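Local coordinates for protein alpha-glucosidase ([Eubacterium] rectale, PDB 6PNR) that probably hydrolyses alpha-linked sulfoquinovosides as a family 31 glycoside hydrolase and binds an aza-sugar inhibitor that carries a sulfonate, at residues A[10-15]-A[209-214]. Residues are numbered along the deposited sequence; the frame is centred on the assembly and turned at random.
Sequences FQLFVG and IRIECA
Strands 10-14 and 209-213 run in broadly the same direction but lie in different sheets, nearest at Val14 and Cys213 (CA to CA 7.2 Å) and splaying to 10.4 Å between the CA atoms of Leu12 and Ile211. This is face-to-face sheet packing in the N-terminal beta-rich region: the three-stranded antiparallel sheet, with 10-14 at its centre, lies against the eight-stranded one containing 208-213. At that spacing the strands meet through apolar side chains, and just 137 Å² is buried in total. Leu12 and Ile211 close the wider gap tip to tip, CD2 of Leu12 lying 4.1 Å from CD1 of Ile211. The isoleucine's extended CG1 branch (chi2 -179°) carries that methyl outward to the leucine, which also touches Leu20 of its own sheet and Cys88 of the disulfide with Cys83. Where the strands converge, shorter groups suffice: CG1 of Val14 rests 4.1 Å from CB of Cys213. On the reverse face of strand 209-213, toward helix 217-228, Arg210 and Glu212 form a salt bridge, and Tyr179 OH hydrogen-bonds to both. Arg210 NH2 reaches Glu212 OE1 at 3.2 Å, 39° above the carboxylate plane.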
# COMPACT_ATOMS: atom_id res chain seq x y z
N PHE A 10 -26.38 26.96 8.62
CA PHE A 10 -26.51 27.29 7.21
C PHE A 10 -26.96 26.04 6.46
O PHE A 10 -26.53 24.93 6.79
CB PHE A 10 -25.19 27.82 6.65
CG PHE A 10 -25.12 27.79 5.15
CD1 PHE A 10 -25.73 28.77 4.40
CD2 PHE A 10 -24.43 26.78 4.50
CE1 PHE A 10 -25.67 28.74 3.02
CE2 PHE A 10 -24.37 26.74 3.12
CZ PHE A 10 -24.99 27.73 2.38
N GLN A 11 -27.81 26.22 5.46
CA GLN A 11 -28.31 25.11 4.67
C GLN A 11 -28.51 25.54 3.23
O GLN A 11 -28.88 26.69 2.95
CB GLN A 11 -29.64 24.57 5.22
CG GLN A 11 -29.55 23.81 6.53
CD GLN A 11 -30.90 23.30 6.99
OE1 GLN A 11 -31.06 22.11 7.28
NE2 GLN A 11 -31.88 24.19 7.07
N LEU A 12 -28.27 24.60 2.31
CA LEU A 12 -28.51 24.82 0.89
C LEU A 12 -29.24 23.61 0.32
O LEU A 12 -28.81 22.48 0.53
CB LEU A 12 -27.20 25.05 0.12
CG LEU A 12 -27.34 25.18 -1.40
CD1 LEU A 12 -28.21 26.38 -1.76
CD2 LEU A 12 -25.97 25.26 -2.09
N PHE A 13 -30.33 23.87 -0.41
CA PHE A 13 -31.16 22.82 -0.99
C PHE A 13 -31.12 22.87 -2.51
O PHE A 13 -30.96 23.93 -3.12
CB PHE A 13 -32.62 22.95 -0.51
CG PHE A 13 -32.79 22.76 0.96
CD1 PHE A 13 -32.45 23.76 1.85
CD2 PHE A 13 -33.29 21.56 1.46
CE1 PHE A 13 -32.59 23.58 3.22
CE2 PHE A 13 -33.43 21.37 2.83
CZ PHE A 13 -33.08 22.38 3.71
N VAL A 14 -31.22 21.69 -3.11
CA VAL A 14 -31.50 21.53 -4.53
C VAL A 14 -32.87 20.87 -4.61
O VAL A 14 -33.02 19.68 -4.32
CB VAL A 14 -30.42 20.70 -5.25
CG1 VAL A 14 -30.89 20.27 -6.64
CG2 VAL A 14 -29.15 21.50 -5.37
N GLY A 15 -33.87 21.65 -4.98
CA GLY A 15 -35.24 21.21 -4.84
C GLY A 15 -35.60 21.06 -3.37
O GLY A 15 -35.50 22.01 -2.59
N ILE A 209 -15.90 27.58 -4.45
CA ILE A 209 -16.62 26.37 -4.81
C ILE A 209 -17.87 26.79 -5.56
O ILE A 209 -18.55 27.74 -5.16
CB ILE A 209 -16.94 25.51 -3.57
CG1 ILE A 209 -15.65 24.88 -3.03
CG2 ILE A 209 -18.00 24.44 -3.92
CD1 ILE A 209 -15.80 24.05 -1.76
N ARG A 210 -18.13 26.11 -6.68
CA ARG A 210 -19.21 26.43 -7.59
C ARG A 210 -20.16 25.25 -7.64
O ARG A 210 -19.72 24.09 -7.76
CB ARG A 210 -18.65 26.75 -8.98
CG ARG A 210 -19.67 27.09 -10.01
CD ARG A 210 -18.99 27.33 -11.35
NE ARG A 210 -19.98 27.58 -12.37
CZ ARG A 210 -20.36 28.79 -12.75
NH1 ARG A 210 -19.80 29.86 -12.20
NH2 ARG A 210 -21.29 28.93 -13.70
N ILE A 211 -21.46 25.52 -7.52
CA ILE A 211 -22.49 24.48 -7.54
C ILE A 211 -23.58 24.93 -8.50
O ILE A 211 -24.09 26.05 -8.39
CB ILE A 211 -23.08 24.22 -6.15
CG1 ILE A 211 -21.98 23.97 -5.11
CG2 ILE A 211 -24.05 23.06 -6.21
CD1 ILE A 211 -22.52 23.69 -3.71
N GLU A 212 -23.95 24.05 -9.43
CA GLU A 212 -24.93 24.43 -10.44
C GLU A 212 -25.84 23.24 -10.71
O GLU A 212 -25.36 22.12 -10.89
CB GLU A 212 -24.20 24.90 -11.70
CG GLU A 212 -25.09 25.45 -12.78
CD GLU A 212 -24.33 26.37 -13.75
OE1 GLU A 212 -23.07 26.32 -13.81
OE2 GLU A 212 -25.01 27.15 -14.44
N CYS A 213 -27.15 23.48 -10.72
CA CYS A 213 -28.13 22.41 -10.87
C CYS A 213 -28.86 22.51 -12.21
O CYS A 213 -28.74 23.49 -12.95
CB CYS A 213 -29.14 22.41 -9.71
SG CYS A 213 -30.37 23.79 -9.71
N ALA A 214 -29.61 21.46 -12.54
CA ALA A 214 -30.36 21.44 -13.78
C ALA A 214 -31.39 20.33 -13.72
O ALA A 214 -31.26 19.38 -12.94
CB ALA A 214 -29.44 21.26 -15.00